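Xyloglucan-specific endo-beta-1,4-glucanase BoGH9A (Bacteroides ovatus, PDB 6DHT) hydrolyses internal beta-1,4-glucosidic linkages in the backbone of xyloglucan, breaking the polymer down into xyloglucan oligosaccharides. Local coordinates at residues 27-32 / 466-471; 187-192 / 447-452; 406-411 / 455-460; 414-419 / 460-465. All coordinates share one frame; numbering follows the deposited sequence.

Contact 1 of 4, residues 27-32 / 466-471; sequences PNQEKI and NAYRNM
The guanidinium of Arg469 and the carboxylate of Glu30 meet edge to edge, their planes only 13° apart, and neither segment lays a group over a face of the guanidinium. The grip is side-on: Arg469 NE gives its hydrogen to Glu30 OE1 at 2.8 Å, while Arg469 NH2 reaches Glu30 OE2 at 2.9 Å with a nearly straight N-H...O angle of 176°. Each oxygen uses its syn lone pair, the geometry that lets one carboxylate take two bonds side by side. Glu30 gets there by an extended chain, CG anti to the backbone N (chi1 -178°). A third arm, Arg469 NH1, bonds to Asn466 OD1 one helical turn back at 2.9 Å, coming from above the amide carbonyl plane, and Glu420 forms a second salt bridge with NH2, so this buried cation has two acids to balance it. A methionine in place of Arg469 removes the guanidinium N-H groups, and would probably leave the carboxylates of Glu30 and Glu420 without the cation they share. Beside the ion pair, the Gln29 amide lies oblique to the Tyr468 ring, with Gln29 NE2 4.1 Å from Tyr468 CB; Gln29 OE1 is held by Tyr26 N, and the phenol hydroxyl binds Leu564 O. Within the loop, Lys31 NZ bonds both Pro27 O and Gln29 O at 2.8 Å, tying the chain back on itself. The bidentate salt bridge thus joins a loop of the N-terminal immunoglobulin-like domain to helix 461-474 of the catalytic domain, a two-domain layout found in many family 9 cellulases.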
# COMPACT_ATOMS: atom_id res chain seq x y z
N PRO A 27 2.09 -22.79 9.71
CA PRO A 27 2.29 -23.82 10.74
C PRO A 27 3.05 -23.36 11.98
O PRO A 27 2.70 -23.79 13.09
CB PRO A 27 3.07 -24.89 9.99
CG PRO A 27 2.60 -24.79 8.59
CD PRO A 27 2.47 -23.28 8.37
N ASN A 28 4.06 -22.50 11.82
CA ASN A 28 4.83 -22.04 12.97
C ASN A 28 4.44 -20.68 13.49
O ASN A 28 5.11 -20.14 14.35
CB ASN A 28 6.32 -22.05 12.64
CG ASN A 28 6.85 -23.45 12.50
OD1 ASN A 28 6.43 -24.37 13.22
ND2 ASN A 28 7.78 -23.64 11.57
N GLN A 29 3.33 -20.14 12.99
CA GLN A 29 2.85 -18.84 13.42
C GLN A 29 2.23 -18.89 14.80
O GLN A 29 1.74 -19.94 15.22
CB GLN A 29 1.80 -18.33 12.42
CG GLN A 29 1.53 -16.84 12.48
CD GLN A 29 0.38 -16.43 11.57
OE1 GLN A 29 0.13 -17.08 10.55
NE2 GLN A 29 -0.34 -15.38 11.95
N GLU A 30 2.26 -17.77 15.49
CA GLU A 30 1.38 -17.57 16.63
C GLU A 30 -0.04 -17.69 16.10
O GLU A 30 -0.37 -17.20 15.00
CB GLU A 30 1.65 -16.20 17.24
CG GLU A 30 0.84 -15.85 18.48
CD GLU A 30 1.21 -14.47 18.99
OE1 GLU A 30 0.63 -13.46 18.54
OE2 GLU A 30 2.14 -14.37 19.82
N LYS A 31 -0.90 -18.36 16.86
CA LYS A 31 -2.27 -18.60 16.43
C LYS A 31 -3.25 -18.17 17.50
O LYS A 31 -3.45 -18.88 18.49
CB LYS A 31 -2.49 -20.07 16.04
CG LYS A 31 -1.46 -20.54 15.05
CD LYS A 31 -1.63 -21.99 14.58
CE LYS A 31 -0.46 -22.45 13.75
NZ LYS A 31 0.77 -22.51 14.60
N ILE A 32 -3.84 -17.01 17.31
CA ILE A 32 -4.70 -16.39 18.29
C ILE A 32 -6.01 -15.93 17.68
O ILE A 32 -6.05 -15.32 16.60
CB ILE A 32 -3.98 -15.24 19.02
CG1 ILE A 32 -2.91 -15.86 19.95
CG2 ILE A 32 -4.98 -14.34 19.80
CD1 ILE A 32 -2.14 -14.91 20.76
N ASN A 466 5.06 -9.36 15.76
CA ASN A 466 4.13 -8.25 15.83
C ASN A 466 3.60 -7.78 14.46
O ASN A 466 2.48 -7.30 14.34
CB ASN A 466 4.73 -7.11 16.66
CG ASN A 466 4.56 -7.36 18.15
OD1 ASN A 466 3.48 -7.09 18.68
ND2 ASN A 466 5.59 -7.85 18.81
N ALA A 467 4.41 -7.95 13.41
CA ALA A 467 3.96 -7.64 12.06
C ALA A 467 2.84 -8.59 11.65
O ALA A 467 1.84 -8.16 11.09
CB ALA A 467 5.11 -7.70 11.09
N TYR A 468 2.99 -9.87 11.96
CA TYR A 468 1.90 -10.83 11.68
C TYR A 468 0.64 -10.51 12.48
O TYR A 468 -0.46 -10.69 11.98
CB TYR A 468 2.33 -12.29 11.93
CG TYR A 468 3.26 -12.89 10.90
CD1 TYR A 468 2.77 -13.39 9.68
CD2 TYR A 468 4.60 -13.07 11.17
CE1 TYR A 468 3.63 -13.98 8.75
CE2 TYR A 468 5.46 -13.64 10.23
CZ TYR A 468 4.96 -14.11 9.04
OH TYR A 468 5.84 -14.69 8.13
N ARG A 469 0.80 -10.01 13.70
CA ARG A 469 -0.37 -9.64 14.50
C ARG A 469 -1.19 -8.55 13.82
O ARG A 469 -2.43 -8.60 13.80
CB ARG A 469 0.02 -9.20 15.91
CG ARG A 469 0.58 -10.31 16.77
CD ARG A 469 1.13 -9.80 18.10
NE ARG A 469 1.66 -10.88 18.92
CZ ARG A 469 2.48 -10.70 19.95
NH1 ARG A 469 2.88 -9.48 20.30
NH2 ARG A 469 2.91 -11.74 20.64
N ASN A 470 -0.53 -7.55 13.26
CA ASN A 470 -1.23 -6.48 12.57
C ASN A 470 -1.91 -6.99 11.31
O ASN A 470 -3.01 -6.53 10.96
CB ASN A 470 -0.28 -5.32 12.21
CG ASN A 470 -0.12 -4.33 13.33
OD1 ASN A 470 -0.51 -4.58 14.46
ND2 ASN A 470 0.50 -3.19 13.03
N MET A 471 -1.27 -7.92 10.61
CA MET A 471 -1.95 -8.57 9.48
C MET A 471 -3.21 -9.34 9.93
O MET A 471 -4.25 -9.25 9.27
CB MET A 471 -0.99 -9.47 8.67
CG MET A 471 -1.65 -10.11 7.47
SD MET A 471 -2.30 -8.89 6.26
CE MET A 471 -0.77 -8.53 5.49

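Contact 2 of 4, residues 187-192 / 447-452; sequences QSIYQL and QGVSLM. With EDO (1,2-ethanediol), chain P.
Helix-on-helix packing inside the family 9 catalytic domain brings Ile189 and Leu192 of helix 176-192 against Val449 and Met452 of helix 439-458. The two segments run in the same general direction, their axes inclined by 29° and 12.7 Å apart at closest approach. So wide a gap needs branched or long side chains to bridge it, and on each helix the two residues that do so are three apart, which puts them on one face. Ile189 CD1 lies 4.1 Å from Val449 CG1, the two side chains passing at a slant. One turn on, Met452, an unbranched chain that can fold this way, bends at chi2 (-78°) and again at chi3, and this sets its CE 4.2 Å from Leu192 CD1, tip to tip; the same methyl is 4.2 Å from Ile189 CG1. Tyr453, next on helix 439-458, also touches both Ile189 and Leu192, and Leu456 extends the patch. Outside the apolar contact, Leu192 O accepts a 2.9 Å hydrogen bond from O1 of 1,2-ethanediol, probably a crystallisation additive. Helices packed side by side in nearly the same direction are consistent with the (alpha/alpha)6 barrel of glycoside hydrolase family 9.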
# COMPACT_ATOMS: atom_id res chain seq x y z
N GLN A 187 8.41 -1.25 -4.61
CA GLN A 187 9.76 -1.54 -5.10
C GLN A 187 10.79 -1.59 -3.97
O GLN A 187 11.86 -2.20 -4.13
CB GLN A 187 10.16 -0.56 -6.24
CG GLN A 187 9.39 -0.88 -7.50
CD GLN A 187 9.81 -0.16 -8.78
OE1 GLN A 187 9.44 -0.62 -9.86
NE2 GLN A 187 10.48 0.97 -8.67
N SER A 188 10.51 -0.99 -2.82
CA SER A 188 11.37 -1.16 -1.64
C SER A 188 11.29 -2.63 -1.20
O SER A 188 12.31 -3.28 -0.95
CB SER A 188 10.93 -0.25 -0.48
OG SER A 188 11.04 1.12 -0.83
N ILE A 189 10.09 -3.19 -1.11
CA ILE A 189 9.95 -4.57 -0.67
C ILE A 189 10.46 -5.54 -1.75
O ILE A 189 11.09 -6.57 -1.44
CB ILE A 189 8.47 -4.86 -0.20
CG1 ILE A 189 8.25 -4.38 1.25
CG2 ILE A 189 8.10 -6.32 -0.28
CD1 ILE A 189 8.42 -2.97 1.51
N TYR A 190 10.21 -5.21 -3.01
CA TYR A 190 10.75 -6.00 -4.12
C TYR A 190 12.26 -6.27 -3.97
O TYR A 190 12.73 -7.40 -4.15
CB TYR A 190 10.47 -5.27 -5.44
CG TYR A 190 11.16 -5.95 -6.60
CD1 TYR A 190 10.58 -7.05 -7.22
CD2 TYR A 190 12.39 -5.48 -7.06
CE1 TYR A 190 11.26 -7.72 -8.25
CE2 TYR A 190 13.04 -6.11 -8.06
CZ TYR A 190 12.46 -7.21 -8.67
OH TYR A 190 13.19 -7.83 -9.69
N GLN A 191 13.01 -5.23 -3.62
CA GLN A 191 14.47 -5.32 -3.53
C GLN A 191 14.93 -6.26 -2.44
O GLN A 191 16.05 -6.77 -2.49
CB GLN A 191 15.06 -3.93 -3.32
CG GLN A 191 15.05 -3.07 -4.58
CD GLN A 191 15.44 -1.64 -4.31
OE1 GLN A 191 16.61 -1.27 -4.43
NE2 GLN A 191 14.48 -0.80 -4.00
N LEU A 192 14.08 -6.53 -1.45
CA LEU A 192 14.40 -7.45 -0.35
C LEU A 192 14.12 -8.90 -0.69
O LEU A 192 14.66 -9.79 -0.02
CB LEU A 192 13.56 -7.11 0.88
CG LEU A 192 13.72 -5.73 1.51
CD1 LEU A 192 12.59 -5.48 2.50
CD2 LEU A 192 15.06 -5.59 2.14
N GLN A 447 2.75 0.24 9.80
CA GLN A 447 3.40 -0.13 11.06
C GLN A 447 3.96 -1.55 10.96
O GLN A 447 5.11 -1.81 11.34
CB GLN A 447 2.38 -0.05 12.20
CG GLN A 447 2.88 -0.30 13.57
CD GLN A 447 1.74 -0.13 14.55
OE1 GLN A 447 1.04 -1.08 14.86
NE2 GLN A 447 1.50 1.10 14.96
N GLY A 448 3.16 -2.46 10.41
CA GLY A 448 3.62 -3.81 10.10
C GLY A 448 4.85 -3.86 9.22
O GLY A 448 5.78 -4.60 9.50
N VAL A 449 4.85 -3.08 8.14
CA VAL A 449 5.99 -3.01 7.23
C VAL A 449 7.23 -2.56 8.01
O VAL A 449 8.33 -3.11 7.84
CB VAL A 449 5.71 -2.06 6.05
CG1 VAL A 449 6.97 -1.84 5.20
CG2 VAL A 449 4.62 -2.59 5.16
N SER A 450 7.08 -1.53 8.83
CA SER A 450 8.16 -0.99 9.66
C SER A 450 8.72 -2.07 10.60
O SER A 450 9.95 -2.24 10.75
CB SER A 450 7.71 0.23 10.42
OG SER A 450 7.21 1.22 9.56
N LEU A 451 7.83 -2.84 11.23
CA LEU A 451 8.25 -3.94 12.11
C LEU A 451 8.97 -5.02 11.35
O LEU A 451 9.94 -5.61 11.85
CB LEU A 451 7.01 -4.50 12.84
CG LEU A 451 6.44 -3.56 13.89
CD1 LEU A 451 5.06 -4.02 14.32
CD2 LEU A 451 7.38 -3.47 15.10
N MET A 452 8.52 -5.33 10.15
CA MET A 452 9.19 -6.31 9.32
C MET A 452 10.63 -5.83 9.00
O MET A 452 11.59 -6.61 9.07
CB MET A 452 8.32 -6.53 8.06
CG MET A 452 8.83 -7.56 7.07
SD MET A 452 10.18 -7.00 6.01
CE MET A 452 9.34 -5.69 5.09
C1 EDO P . 15.34 -10.44 2.97
O1 EDO P . 16.47 -9.99 2.20
C2 EDO P . 15.23 -11.97 3.00
O2 EDO P . 15.60 -12.47 4.29

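Contact 3 of 4, residues 406-411 / 455-460; sequences TELLKY and YLQTGK. With EDO (1,2-ethanediol), chain L.
Apolar contacts carry the meeting of Leu408 and Leu409 with Gln457 and Thr458. The methyl CG2 of Thr458 comes tip to tip with the fork of Leu409, 3.6 Å from Leu409 CD1 and equally near Leu409 CD2, one methyl met by both branches. Leu408 CD2 approaches Gln457 CG at 4.2 Å, the two side chains crossing at about a right angle, so the glutamine serves here through its aliphatic part. Tyr463 of the next helix also packs on Leu409 and Thr458, and Tyr453 on Leu408. The contact thus sets helix 395-416 beside the C-terminal end of helix 439-458, within the helical framework of the family 9 catalytic domain. Among the polar interactions, the bend of Gln457 at chi2 (-64°) turns its amide away from the leucines: NE2 bonds to Leu387 O, while OE1 accepts a weak bond from O2 of 1,2-ethanediol. With an alanine here CG and the amide are gone, and Leu408 CD2 would probably lose one of its packing partners while Leu387 O is left without this donor. Thr458 joins both kinds of interaction. Its OG1, set between backbone N and carbonyl carbon (chi1 62°), donates back to Ala454 O and accepts from Lys460 N at 3.1 Å, forming an ST turn, and that same rotation aims CG2 at Leu409. The chain leaves helical angles at Gly459, whose positive phi (75°) suits a residue lacking a beta carbon, and Gly459 N bonds to Tyr455 O at 2.7 Å.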
# COMPACT_ATOMS: atom_id res chain seq x y z
N THR A 406 19.09 2.73 14.26
CA THR A 406 18.79 3.03 15.66
C THR A 406 17.41 3.67 15.79
O THR A 406 16.64 3.30 16.68
CB THR A 406 19.88 3.94 16.25
OG1 THR A 406 21.10 3.21 16.25
CG2 THR A 406 19.56 4.34 17.68
N GLU A 407 17.08 4.61 14.92
CA GLU A 407 15.79 5.29 14.98
C GLU A 407 14.66 4.34 14.62
O GLU A 407 13.61 4.36 15.27
CB GLU A 407 15.76 6.52 14.10
CG GLU A 407 16.61 7.69 14.63
CD GLU A 407 16.36 7.99 16.11
OE1 GLU A 407 15.17 8.10 16.52
OE2 GLU A 407 17.35 8.10 16.88
N LEU A 408 14.88 3.45 13.65
CA LEU A 408 13.85 2.47 13.31
C LEU A 408 13.55 1.57 14.52
O LEU A 408 12.37 1.26 14.83
CB LEU A 408 14.28 1.61 12.14
CG LEU A 408 13.44 0.36 11.83
CD1 LEU A 408 12.06 0.71 11.40
CD2 LEU A 408 14.12 -0.48 10.79
N LEU A 409 14.58 1.17 15.24
CA LEU A 409 14.42 0.26 16.36
C LEU A 409 13.77 0.94 17.55
O LEU A 409 13.03 0.30 18.31
CB LEU A 409 15.75 -0.35 16.75
CG LEU A 409 16.33 -1.22 15.63
CD1 LEU A 409 17.62 -1.84 16.11
CD2 LEU A 409 15.37 -2.31 15.17
N LYS A 410 14.04 2.22 17.72
CA LYS A 410 13.41 3.01 18.78
C LYS A 410 11.92 3.08 18.54
O LYS A 410 11.11 2.93 19.46
CB LYS A 410 13.98 4.42 18.82
CG LYS A 410 15.30 4.55 19.52
CD LYS A 410 15.65 6.03 19.67
CE LYS A 410 17.09 6.20 20.13
NZ LYS A 410 17.56 7.61 20.00
N TYR A 411 11.55 3.33 17.29
CA TYR A 411 10.15 3.36 16.87
C TYR A 411 9.52 2.00 17.11
O TYR A 411 8.43 1.93 17.70
CB TYR A 411 10.04 3.77 15.39
CG TYR A 411 8.73 3.42 14.73
CD1 TYR A 411 8.56 2.20 14.12
CD2 TYR A 411 7.70 4.33 14.68
CE1 TYR A 411 7.38 1.88 13.49
CE2 TYR A 411 6.52 4.03 14.06
CZ TYR A 411 6.37 2.79 13.47
OH TYR A 411 5.17 2.49 12.85
N TYR A 455 12.79 -6.40 12.05
CA TYR A 455 13.20 -7.80 12.08
C TYR A 455 14.40 -8.01 11.14
O TYR A 455 15.43 -8.59 11.54
CB TYR A 455 12.05 -8.73 11.67
CG TYR A 455 12.50 -10.14 11.42
CD1 TYR A 455 12.85 -10.98 12.48
CD2 TYR A 455 12.62 -10.63 10.14
CE1 TYR A 455 13.29 -12.25 12.25
CE2 TYR A 455 13.05 -11.91 9.89
CZ TYR A 455 13.38 -12.73 10.96
OH TYR A 455 13.83 -14.02 10.74
N LEU A 456 14.31 -7.52 9.91
CA LEU A 456 15.38 -7.73 8.94
C LEU A 456 16.70 -7.13 9.42
O LEU A 456 17.77 -7.68 9.13
CB LEU A 456 14.99 -7.15 7.57
CG LEU A 456 13.87 -7.89 6.83
CD1 LEU A 456 13.70 -7.23 5.46
CD2 LEU A 456 14.13 -9.35 6.66
N GLN A 457 16.64 -6.04 10.17
CA GLN A 457 17.84 -5.34 10.62
C GLN A 457 18.47 -5.97 11.87
O GLN A 457 19.62 -5.67 12.20
CB GLN A 457 17.51 -3.88 10.90
CG GLN A 457 17.18 -3.07 9.63
CD GLN A 457 18.36 -2.97 8.69
OE1 GLN A 457 19.42 -2.52 9.09
NE2 GLN A 457 18.20 -3.43 7.45
N THR A 458 17.74 -6.85 12.55
CA THR A 458 18.17 -7.36 13.87
C THR A 458 18.10 -8.86 14.03
O THR A 458 18.84 -9.44 14.85
CB THR A 458 17.33 -6.77 15.02
OG1 THR A 458 15.94 -7.15 14.87
CG2 THR A 458 17.46 -5.25 15.07
N GLY A 459 17.21 -9.53 13.29
CA GLY A 459 16.95 -10.95 13.51
C GLY A 459 16.11 -11.23 14.75
O GLY A 459 15.95 -12.40 15.13
N LYS A 460 15.59 -10.18 15.39
CA LYS A 460 14.76 -10.36 16.59
C LYS A 460 13.33 -10.70 16.19
O LYS A 460 12.59 -9.84 15.68
CB LYS A 460 14.79 -9.12 17.49
CG LYS A 460 16.15 -8.83 18.11
CD LYS A 460 16.18 -7.50 18.88
CE LYS A 460 15.06 -7.40 19.92
NZ LYS A 460 15.34 -6.35 20.95
C1 EDO L . 22.78 -0.35 9.14
O1 EDO L . 24.16 -0.20 8.79
C2 EDO L . 22.08 -1.23 8.11
O2 EDO L . 22.41 -2.59 8.37

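Contact 4 of 4, residues 414-419 / 460-465; sequences KVIEGA and KDVYLT. With EDO (1,2-ethanediol), chain N.
On the first turn of the helix whose Val462 and Tyr463 pack against Ile416, Asp461 OD1 takes a 2.6 Å hydrogen bond from O1 of 1,2-ethanediol, probably a crystallisation additive. The contact proper joins the C-terminal end of helix 395-416, where the chain makes a type II beta turn from Ile416 to Ala419, to the start of helix 461-474 in the catalytic domain. The turn is closed by Ala419 N bonding to Ile416 O at 3.1 Å, and its third position, with a phi of 82°, is filled by Gly418, the residue most at ease there. Ile416 carries the whole apolar contact. Its CG1 stands in the crowded position between backbone N and carbonyl carbon (chi1 65°), which sends the extended CG1-CD1 arm across to the other helix, while CG2 packs on Leu451 and Asn466. Ile416 CD1 comes 3.9 Å from Val462 CG2, the side chains crossing at about a right angle; a beta-branched valine offers that methyl close to its own backbone. The same CD1 approaches the Tyr463 ring obliquely. A tyrosine suits this place because its ring is packed among Leu409, Ala412 and Thr458 and its polar end still finds a partner: Tyr463 OH is hydrogen-bonded to Asp413 OD1, which probably helps hold the ring, and Tyr463 CE1 lies 4.3 Å from Ile416 CD1.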
# COMPACT_ATOMS: atom_id res chain seq x y z
N LYS A 414 8.80 1.00 20.73
CA LYS A 414 7.68 1.75 21.28
C LYS A 414 6.35 1.16 20.78
O LYS A 414 5.40 1.00 21.55
CB LYS A 414 7.79 3.22 20.91
CG LYS A 414 7.00 4.17 21.81
CD LYS A 414 7.24 5.64 21.44
CE LYS A 414 8.70 6.05 21.60
NZ LYS A 414 9.23 5.79 22.97
N VAL A 415 6.30 0.82 19.51
CA VAL A 415 5.09 0.27 18.90
C VAL A 415 4.66 -1.04 19.54
O VAL A 415 3.45 -1.27 19.71
CB VAL A 415 5.30 0.07 17.36
CG1 VAL A 415 4.30 -0.93 16.77
CG2 VAL A 415 5.26 1.39 16.64
N ILE A 416 5.61 -1.90 19.91
CA ILE A 416 5.27 -3.25 20.36
C ILE A 416 5.04 -3.32 21.87
O ILE A 416 4.60 -4.34 22.40
CB ILE A 416 6.31 -4.31 19.98
CG1 ILE A 416 7.66 -4.06 20.65
CG2 ILE A 416 6.48 -4.36 18.45
CD1 ILE A 416 8.61 -5.21 20.54
N GLU A 417 5.28 -2.20 22.54
CA GLU A 417 5.15 -2.16 24.00
C GLU A 417 3.71 -2.49 24.38
O GLU A 417 2.79 -1.78 23.98
CB GLU A 417 5.54 -0.79 24.52
CG GLU A 417 5.90 -0.76 25.98
CD GLU A 417 6.70 0.48 26.36
OE1 GLU A 417 6.27 1.60 26.01
OE2 GLU A 417 7.77 0.33 26.99
N GLY A 418 3.51 -3.58 25.11
CA GLY A 418 2.20 -3.92 25.64
C GLY A 418 1.28 -4.61 24.65
O GLY A 418 0.12 -4.88 24.95
N ALA A 419 1.79 -4.91 23.46
CA ALA A 419 0.95 -5.49 22.42
C ALA A 419 0.30 -6.81 22.86
O ALA A 419 -0.81 -7.10 22.43
CB ALA A 419 1.75 -5.69 21.12
N LYS A 460 15.59 -10.18 15.39
CA LYS A 460 14.76 -10.36 16.59
C LYS A 460 13.33 -10.70 16.19
O LYS A 460 12.59 -9.84 15.68
CB LYS A 460 14.79 -9.12 17.49
CG LYS A 460 16.15 -8.83 18.11
CD LYS A 460 16.18 -7.50 18.88
CE LYS A 460 15.06 -7.40 19.92
NZ LYS A 460 15.34 -6.35 20.95
N ASP A 461 12.96 -11.95 16.46
CA ASP A 461 11.68 -12.51 16.06
C ASP A 461 10.50 -11.70 16.57
O ASP A 461 9.46 -11.66 15.92
CB ASP A 461 11.53 -13.95 16.58
CG ASP A 461 12.37 -14.96 15.80
OD1 ASP A 461 12.68 -14.74 14.62
OD2 ASP A 461 12.71 -16.01 16.39
N VAL A 462 10.63 -11.03 17.71
CA VAL A 462 9.52 -10.29 18.29
C VAL A 462 8.96 -9.23 17.32
O VAL A 462 7.76 -8.99 17.27
CB VAL A 462 9.91 -9.66 19.66
CG1 VAL A 462 10.97 -8.59 19.49
CG2 VAL A 462 8.71 -9.13 20.39
N TYR A 463 9.83 -8.60 16.54
CA TYR A 463 9.33 -7.59 15.62
C TYR A 463 8.47 -8.23 14.52
O TYR A 463 7.42 -7.70 14.15
CB TYR A 463 10.52 -6.90 14.99
CG TYR A 463 11.38 -6.08 15.94
CD1 TYR A 463 10.84 -5.14 16.80
CD2 TYR A 463 12.76 -6.23 15.94
CE1 TYR A 463 11.64 -4.39 17.63
CE2 TYR A 463 13.56 -5.48 16.75
CZ TYR A 463 13.01 -4.56 17.59
OH TYR A 463 13.82 -3.81 18.41
N LEU A 464 8.91 -9.36 14.00
CA LEU A 464 8.18 -10.08 12.96
C LEU A 464 6.86 -10.63 13.51
O LEU A 464 5.82 -10.57 12.85
CB LEU A 464 9.04 -11.17 12.36
CG LEU A 464 8.43 -11.94 11.20
CD1 LEU A 464 8.14 -10.97 10.07
CD2 LEU A 464 9.36 -13.03 10.75
N THR A 465 6.89 -11.14 14.74
CA THR A 465 5.70 -11.66 15.38
C THR A 465 4.65 -10.58 15.42
O THR A 465 3.45 -10.83 15.16
CB THR A 465 6.04 -12.14 16.79
OG1 THR A 465 6.88 -13.28 16.69
CG2 THR A 465 4.79 -12.57 17.54
C1 EDO N . 9.62 -15.73 14.03
O1 EDO N . 10.62 -15.18 13.17
C2 EDO N . 8.66 -14.62 14.46
O2 EDO N . 7.51 -14.60 13.61

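From the N terminus, the chain passes through 27-32, a loop early in the immunoglobulin-like domain, and contact 1 closes the longest loop when 466-471 returns to it 434 residues later. All the others lie within that loop. Contact 2 ties 187-192 to helix 439-458; contacts 3 and 4 both start from helix 395-416, inside the span of contact 2, and end beyond it, so contacts 2, 3 and 4 cross one another. Contacts 3 and 4 share Lys460, at the bend between helices 439-458 and 461-474. Together they join three successive helices to helix 176-192, and helix 461-474, used by contacts 1 and 4, carries the connection on to the N-terminal domain.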